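Local coordinates for protein mersacidin decarboxylase (PDB 1P3Y) that catalyses the oxidative decarboxylation of the C-terminal cysteine of mersacidin to an aminoenethiol, using bound FAD, during biosynthesis of this lantibiotic, at residues Lys32-Glu37 against Lys175-Ile180; Ile50-Val55 against Asp60-Glu65; Gln97-Val102 against Ser135-Gln140. All coordinates share one frame; numbering follows the deposited sequence.

Contact 1: residues Lys32-Glu37 against Lys175-Ile180; sequences KSFFKE and KALLAI
F34 and F35 meet L177 and I180 where the beta-alpha-beta crossover of a Rossmann fold receives the C-terminal helix. Residues 32-36 form the loop leading from helix 25-31 to E37, where strand 37-42 begins; their partners 175-180 belong to helix 173-183. The backbones stay well apart, the nearest CA pair being F34 and L177 at 8.7 Å, and what joins them is apolar side-chain packing, with no polar pair.

The closest part of this packing is a CH-pi contact. L177 lays CD2 over one face of the F34 ring, 3.2 Å from its centroid and 1° off the ring normal, so a single methyl sits above the middle of the ring and is about equally far from all six carbons. Y30 meets the same phenyl ring from the preceding helix.

The remaining apolar packing is methyl against the F35 ring. With CG anti to the backbone N (chi1 170°), L177 sends its fork out from the helix; CD2 goes to F34 while L177 CD1 reaches F35 CE1 at 4.0 Å, so one leucine is shared between two neighbouring phenylalanines. F35 and L177 run past each other in opposite directions. I180, one helical turn on, also packs on I119 and F121 of strand 119-122 and on I84 and C86 of strand 84-90, which joins this contact to the face of the central sheet. Toward the loop it offers a methyl to the rim of the F35 ring, with I180 CG2 near the ring plane and 4.1 Å from F35 CZ.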
# COMPACT_ATOMS: atom_id res chain seq x y z
N LYS A 32 -38.31 -13.81 -3.00
CA LYS A 32 -38.38 -13.47 -1.58
C LYS A 32 -39.66 -13.90 -0.87
O LYS A 32 -39.62 -14.28 0.31
CB LYS A 32 -38.18 -11.96 -1.39
CG LYS A 32 -38.11 -11.52 0.06
CD LYS A 32 -37.12 -10.38 0.24
N SER A 33 -40.79 -13.83 -1.56
CA SER A 33 -42.07 -14.20 -0.97
C SER A 33 -42.42 -15.69 -1.01
O SER A 33 -43.35 -16.13 -0.34
CB SER A 33 -43.21 -13.38 -1.59
OG SER A 33 -43.23 -13.46 -3.00
N PHE A 34 -41.66 -16.47 -1.79
CA PHE A 34 -41.93 -17.90 -1.92
C PHE A 34 -41.05 -18.80 -1.04
O PHE A 34 -41.40 -19.97 -0.83
CB PHE A 34 -41.83 -18.32 -3.39
CG PHE A 34 -42.74 -17.56 -4.31
CD1 PHE A 34 -42.34 -16.35 -4.87
CD2 PHE A 34 -44.01 -18.06 -4.64
CE1 PHE A 34 -43.17 -15.64 -5.76
CE2 PHE A 34 -44.85 -17.36 -5.52
CZ PHE A 34 -44.43 -16.14 -6.08
N PHE A 35 -39.92 -18.29 -0.55
CA PHE A 35 -39.03 -19.09 0.29
C PHE A 35 -38.86 -18.57 1.69
O PHE A 35 -39.07 -17.39 1.95
CB PHE A 35 -37.63 -19.22 -0.33
CG PHE A 35 -37.63 -19.76 -1.71
CD1 PHE A 35 -37.93 -18.92 -2.80
CD2 PHE A 35 -37.33 -21.11 -1.95
CE1 PHE A 35 -37.95 -19.43 -4.10
CE2 PHE A 35 -37.34 -21.63 -3.24
CZ PHE A 35 -37.65 -20.79 -4.33
N LYS A 36 -38.45 -19.47 2.58
CA LYS A 36 -38.24 -19.13 3.98
C LYS A 36 -37.11 -18.12 4.13
O LYS A 36 -37.21 -17.17 4.91
CB LYS A 36 -37.90 -20.39 4.78
CG LYS A 36 -37.66 -20.14 6.28
CD LYS A 36 -37.29 -21.42 7.04
N GLU A 37 -36.04 -18.33 3.37
CA GLU A 37 -34.88 -17.45 3.42
C GLU A 37 -34.04 -17.68 2.16
O GLU A 37 -33.94 -18.81 1.65
CB GLU A 37 -34.08 -17.78 4.69
CG GLU A 37 -32.98 -16.79 5.03
CD GLU A 37 -32.13 -17.23 6.23
OE1 GLU A 37 -31.03 -16.65 6.42
OE2 GLU A 37 -32.57 -18.16 6.97
N LYS A 175 -41.04 -17.99 -14.56
CA LYS A 175 -40.76 -19.29 -15.17
C LYS A 175 -39.73 -19.98 -14.28
O LYS A 175 -39.90 -21.14 -13.87
CB LYS A 175 -40.15 -19.14 -16.57
CG LYS A 175 -40.79 -18.11 -17.46
CD LYS A 175 -41.98 -18.65 -18.21
CE LYS A 175 -42.36 -17.68 -19.32
NZ LYS A 175 -42.52 -16.27 -18.81
N ALA A 176 -38.64 -19.25 -14.01
CA ALA A 176 -37.54 -19.75 -13.18
C ALA A 176 -38.05 -20.32 -11.86
O ALA A 176 -37.61 -21.40 -11.43
CB ALA A 176 -36.55 -18.64 -12.93
N LEU A 177 -38.96 -19.61 -11.20
CA LEU A 177 -39.51 -20.09 -9.94
C LEU A 177 -40.15 -21.47 -10.15
O LEU A 177 -39.91 -22.40 -9.38
CB LEU A 177 -40.56 -19.10 -9.40
CG LEU A 177 -41.41 -19.56 -8.20
CD1 LEU A 177 -40.52 -20.06 -7.05
CD2 LEU A 177 -42.28 -18.38 -7.74
N LEU A 178 -40.95 -21.58 -11.21
CA LEU A 178 -41.61 -22.84 -11.54
C LEU A 178 -40.58 -23.95 -11.74
O LEU A 178 -40.74 -25.07 -11.23
CB LEU A 178 -42.48 -22.67 -12.79
CG LEU A 178 -43.61 -21.63 -12.68
CD1 LEU A 178 -44.34 -21.54 -14.02
CD2 LEU A 178 -44.58 -22.01 -11.57
N ALA A 179 -39.52 -23.64 -12.49
CA ALA A 179 -38.47 -24.61 -12.74
C ALA A 179 -37.86 -25.06 -11.41
O ALA A 179 -37.54 -26.24 -11.23
CB ALA A 179 -37.42 -24.02 -13.65
N ILE A 180 -37.71 -24.13 -10.47
CA ILE A 180 -37.15 -24.49 -9.17
C ILE A 180 -38.10 -25.47 -8.47
O ILE A 180 -37.67 -26.51 -7.96
CB ILE A 180 -36.98 -23.25 -8.23
CG1 ILE A 180 -36.15 -22.17 -8.91
CG2 ILE A 180 -36.30 -23.69 -6.92
CD1 ILE A 180 -34.78 -22.60 -9.27

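Contact 2: residues Ile50-Val55 against Asp60-Glu65; sequences IPAHTV and DHVYSE
A small apolar helix-on-strand contact, in which A52 and V55 of helix 52-55 receive V62 of strand 61-63, lies at one side of the Rossmann-type parallel sheet. Strand 61-63 is the outermost strand at that end within the chain, next to strand 37-42, and a short loop after the helix brings the chain back to it. The closest CA atoms, those of A52 and V62, are 6.3 Å apart.

Both methyls of V62 meet A52, and CG2 also reaches V55. V62 CG1, anti to the backbone N (chi1 -178°), comes to 3.7 Å from A52 CB. V62 CG2 turns to the helix backbone, 3.7 Å from A52 O, and lies 4.2 Å from V55 CG1; the two valine side chains are nearly perpendicular. V62 packs further on M42 and S56.

H61 and Y63 point away from the helix, as alternation along a strand requires, and there H61 CD2 lies 3.4 Å above the plane of the Y63 ring, over its centre. Methyl packing thus joins helix to strand, while polar groups beside it bond elsewhere: T54 OG1 to L49 O of one neighbouring subunit, H53 NE2 to N69 O of another, E65 OE2 to FAD O3B, and S64 OG to E47 OE2 within the chain.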
# COMPACT_ATOMS: atom_id res chain seq x y z
N ILE A 50 -21.20 -6.68 -10.32
CA ILE A 50 -22.13 -6.13 -9.35
C ILE A 50 -21.63 -6.51 -7.95
O ILE A 50 -21.60 -7.68 -7.57
CB ILE A 50 -23.59 -6.66 -9.62
CG1 ILE A 50 -24.58 -5.93 -8.72
CG2 ILE A 50 -23.67 -8.19 -9.41
CD1 ILE A 50 -26.05 -6.33 -8.98
N PRO A 51 -21.19 -5.51 -7.18
CA PRO A 51 -20.66 -5.67 -5.82
C PRO A 51 -21.52 -6.53 -4.90
O PRO A 51 -22.76 -6.44 -4.91
CB PRO A 51 -20.58 -4.23 -5.29
CG PRO A 51 -20.41 -3.42 -6.52
CD PRO A 51 -21.35 -4.08 -7.51
N ALA A 52 -20.86 -7.35 -4.09
CA ALA A 52 -21.59 -8.17 -3.13
C ALA A 52 -22.47 -7.28 -2.23
O ALA A 52 -23.58 -7.68 -1.88
CB ALA A 52 -20.61 -8.97 -2.28
N HIS A 53 -21.99 -6.09 -1.85
CA HIS A 53 -22.79 -5.21 -0.99
C HIS A 53 -24.06 -4.77 -1.72
O HIS A 53 -25.09 -4.53 -1.09
CB HIS A 53 -22.01 -3.96 -0.55
CG HIS A 53 -20.91 -4.25 0.43
ND1 HIS A 53 -21.10 -5.04 1.55
CD2 HIS A 53 -19.61 -3.87 0.45
CE1 HIS A 53 -19.96 -5.13 2.21
NE2 HIS A 53 -19.04 -4.43 1.57
N THR A 54 -23.99 -4.65 -3.04
CA THR A 54 -25.18 -4.25 -3.75
C THR A 54 -26.14 -5.40 -3.66
O THR A 54 -27.27 -5.24 -3.23
CB THR A 54 -24.89 -3.94 -5.23
OG1 THR A 54 -23.87 -2.94 -5.33
CG2 THR A 54 -26.16 -3.43 -5.92
N VAL A 55 -25.69 -6.59 -4.05
CA VAL A 55 -26.56 -7.75 -4.02
C VAL A 55 -27.14 -8.01 -2.61
O VAL A 55 -28.17 -8.67 -2.46
CB VAL A 55 -25.79 -9.01 -4.56
CG1 VAL A 55 -26.68 -10.27 -4.55
CG2 VAL A 55 -25.26 -8.73 -5.97
N ASP A 60 -30.84 -12.08 1.99
CA ASP A 60 -30.45 -12.14 3.40
C ASP A 60 -28.97 -12.13 3.71
O ASP A 60 -28.55 -11.66 4.78
CB ASP A 60 -31.11 -13.35 4.06
CG ASP A 60 -32.63 -13.33 3.90
OD1 ASP A 60 -33.19 -14.33 3.39
OD2 ASP A 60 -33.25 -12.31 4.27
N HIS A 61 -28.15 -12.66 2.80
CA HIS A 61 -26.72 -12.69 3.05
C HIS A 61 -26.02 -13.06 1.77
O HIS A 61 -26.54 -13.84 0.98
CB HIS A 61 -26.38 -13.71 4.13
CG HIS A 61 -24.94 -13.68 4.54
ND1 HIS A 61 -24.42 -12.67 5.33
CD2 HIS A 61 -23.91 -14.50 4.24
CE1 HIS A 61 -23.12 -12.88 5.49
NE2 HIS A 61 -22.79 -13.99 4.85
N VAL A 62 -24.82 -12.52 1.59
CA VAL A 62 -24.03 -12.78 0.39
C VAL A 62 -22.67 -13.36 0.76
O VAL A 62 -21.88 -12.71 1.45
CB VAL A 62 -23.80 -11.47 -0.41
CG1 VAL A 62 -23.02 -11.75 -1.69
CG2 VAL A 62 -25.14 -10.80 -0.70
N TYR A 63 -22.39 -14.57 0.30
CA TYR A 63 -21.09 -15.18 0.58
C TYR A 63 -20.15 -14.86 -0.57
O TYR A 63 -20.40 -15.22 -1.72
CB TYR A 63 -21.20 -16.69 0.72
CG TYR A 63 -22.06 -17.15 1.87
CD1 TYR A 63 -23.36 -17.61 1.65
CD2 TYR A 63 -21.57 -17.14 3.17
CE1 TYR A 63 -24.15 -18.07 2.71
CE2 TYR A 63 -22.35 -17.58 4.23
CZ TYR A 63 -23.64 -18.05 3.99
OH TYR A 63 -24.42 -18.46 5.04
N SER A 64 -19.07 -14.18 -0.25
CA SER A 64 -18.10 -13.80 -1.25
C SER A 64 -16.93 -14.80 -1.32
O SER A 64 -16.62 -15.48 -0.34
CB SER A 64 -17.60 -12.39 -0.94
OG SER A 64 -16.58 -12.01 -1.82
N GLU A 65 -16.31 -14.88 -2.50
CA GLU A 65 -15.17 -15.77 -2.74
C GLU A 65 -14.02 -15.31 -1.86
O GLU A 65 -13.18 -16.11 -1.44
CB GLU A 65 -14.77 -15.69 -4.23
CG GLU A 65 -13.62 -16.61 -4.67
CD GLU A 65 -13.93 -18.08 -4.51
OE1 GLU A 65 -14.99 -18.52 -5.00
OE2 GLU A 65 -13.13 -18.81 -3.91

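Contact 3: residues Gln97-Val102 against Ser135-Gln140; sequences QTANGV and SRNIEQ
A99, at the end of helix 92-99, and N137, in the middle of helix 132-144, bring their CA atoms to 5.6 Å, close enough for the alanine side chain to lie against the other helix's backbone. The first helix stops here in a Schellman motif: G101 has positive phi, V102 N returns to Q97 O at 2.8 Å, and G101 N makes a weak bond to T98 O.

A99 CB does much of the touching. A99 CB lies 3.7 Å from N137 O and 4.0 Å from N137 CB, a methyl set on the backbone and side-chain root of the opposing asparagine. Q140, one turn further on, comes alongside with its aliphatic part. Its extended first torsion (chi1 -173°) carries Q140 CG out to 3.8 Å from A99 O, and the bend at chi2 then turns the amide away from that oxygen, where NE2 makes a weak hydrogen bond to D144 OD1.

N100 and N137 approach through their amides, whose planes stand 73° apart. N100, just past the helix end, turns ND2 back to a hydrogen bond with G96 O in the last turn.

Across the contact, then, the chain packs A99 against N137, sets the aliphatic part of Q140 beside A99 O and crosses two amides. Amide and backbone bonds hold the helix end within the chain, whereas R136 NH2 reaches a neighbouring subunit, with a salt bridge to D144 OD2 and a weak hydrogen bond to A99 O there; A99 O accepts the equivalent weak bond from R136 of another subunit.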
# COMPACT_ATOMS: atom_id res chain seq x y z
N GLN A 97 -16.66 -26.81 -14.94
CA GLN A 97 -16.02 -27.21 -13.70
C GLN A 97 -16.85 -28.25 -12.98
O GLN A 97 -16.32 -29.30 -12.56
CB GLN A 97 -15.77 -26.00 -12.78
CG GLN A 97 -14.44 -25.27 -13.05
CD GLN A 97 -14.15 -24.14 -12.06
OE1 GLN A 97 -13.97 -24.38 -10.86
NE2 GLN A 97 -14.09 -22.92 -12.56
N THR A 98 -18.14 -27.98 -12.85
CA THR A 98 -19.01 -28.89 -12.11
C THR A 98 -19.18 -30.22 -12.83
O THR A 98 -19.17 -31.28 -12.20
CB THR A 98 -20.38 -28.24 -11.84
OG1 THR A 98 -20.88 -27.65 -13.05
CG2 THR A 98 -20.25 -27.15 -10.76
N ALA A 99 -19.30 -30.16 -14.15
CA ALA A 99 -19.46 -31.38 -14.93
C ALA A 99 -18.28 -32.31 -14.74
O ALA A 99 -18.43 -33.53 -14.79
CB ALA A 99 -19.61 -31.04 -16.41
N ASN A 100 -17.10 -31.74 -14.49
CA ASN A 100 -15.90 -32.56 -14.34
C ASN A 100 -15.30 -32.73 -12.96
O ASN A 100 -14.20 -33.28 -12.82
CB ASN A 100 -14.85 -32.06 -15.32
CG ASN A 100 -15.30 -32.23 -16.75
OD1 ASN A 100 -15.50 -33.36 -17.20
ND2 ASN A 100 -15.48 -31.12 -17.46
N GLY A 101 -16.03 -32.28 -11.94
CA GLY A 101 -15.56 -32.43 -10.57
C GLY A 101 -14.43 -31.51 -10.18
O GLY A 101 -13.64 -31.82 -9.29
N VAL A 102 -14.33 -30.39 -10.87
CA VAL A 102 -13.30 -29.41 -10.57
C VAL A 102 -13.98 -28.31 -9.75
O VAL A 102 -15.13 -27.94 -10.01
CB VAL A 102 -12.73 -28.84 -11.86
CG1 VAL A 102 -11.96 -27.56 -11.59
CG2 VAL A 102 -11.83 -29.90 -12.50
N SER A 135 -22.36 -28.47 -24.68
CA SER A 135 -23.44 -29.46 -24.81
C SER A 135 -23.03 -30.76 -24.09
O SER A 135 -23.82 -31.34 -23.33
CB SER A 135 -23.72 -29.76 -26.28
OG SER A 135 -24.10 -28.58 -26.97
N ARG A 136 -21.80 -31.20 -24.31
CA ARG A 136 -21.33 -32.41 -23.66
C ARG A 136 -21.36 -32.23 -22.16
O ARG A 136 -21.77 -33.14 -21.42
CB ARG A 136 -19.92 -32.78 -24.11
CG ARG A 136 -19.31 -33.92 -23.29
CD ARG A 136 -18.05 -34.54 -23.95
NE ARG A 136 -16.88 -33.67 -24.01
CZ ARG A 136 -16.41 -33.08 -25.12
NH1 ARG A 136 -17.01 -33.24 -26.30
NH2 ARG A 136 -15.32 -32.32 -25.03
N ASN A 137 -20.94 -31.04 -21.71
CA ASN A 137 -20.89 -30.75 -20.28
C ASN A 137 -22.30 -30.75 -19.70
O ASN A 137 -22.53 -31.37 -18.66
CB ASN A 137 -20.17 -29.41 -19.99
CG ASN A 137 -18.62 -29.55 -19.98
OD1 ASN A 137 -17.89 -28.58 -20.14
ND2 ASN A 137 -18.13 -30.78 -19.78
N ILE A 138 -23.23 -30.08 -20.39
CA ILE A 138 -24.63 -30.03 -19.94
C ILE A 138 -25.19 -31.46 -19.78
O ILE A 138 -25.80 -31.80 -18.75
CB ILE A 138 -25.54 -29.29 -20.97
CG1 ILE A 138 -25.07 -27.84 -21.17
CG2 ILE A 138 -27.01 -29.37 -20.51
CD1 ILE A 138 -25.65 -26.87 -20.17
N GLU A 139 -24.97 -32.27 -20.80
CA GLU A 139 -25.43 -33.64 -20.80
C GLU A 139 -24.86 -34.38 -19.59
O GLU A 139 -25.62 -34.96 -18.79
CB GLU A 139 -25.03 -34.33 -22.11
CG GLU A 139 -25.57 -35.76 -22.29
CD GLU A 139 -27.04 -35.92 -21.89
OE1 GLU A 139 -27.84 -34.99 -22.19
OE2 GLU A 139 -27.38 -36.97 -21.28
N GLN A 140 -23.54 -34.31 -19.43
CA GLN A 140 -22.85 -34.97 -18.32
C GLN A 140 -23.45 -34.61 -16.96
O GLN A 140 -23.55 -35.46 -16.08
CB GLN A 140 -21.36 -34.64 -18.35
CG GLN A 140 -20.53 -35.41 -17.34
CD GLN A 140 -20.49 -36.90 -17.63
OE1 GLN A 140 -19.79 -37.35 -18.53
NE2 GLN A 140 -21.25 -37.67 -16.86

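How the contacts relate
Contact 1 is a buried contact, untouched by other chains of the assembly, whereas contacts 2 and 3 are only partly buried and border neighbouring subunits. Their chemistry follows: aromatic and branched aliphatic groups fill contact 1, a few methyls suffice in contact 2, and alanine mixes with amides in contact 3. Contacts 1 and 2 touch, through E37 and D60, because strand 37-42 begins in one and lies beside strand 61-63 of the other. Contact 3 stands across the chain's centre from both, about 25 Å from contact 1 between centres. Along the chain, contacts 2 and 3 follow in series inside the loop that contact 1 closes.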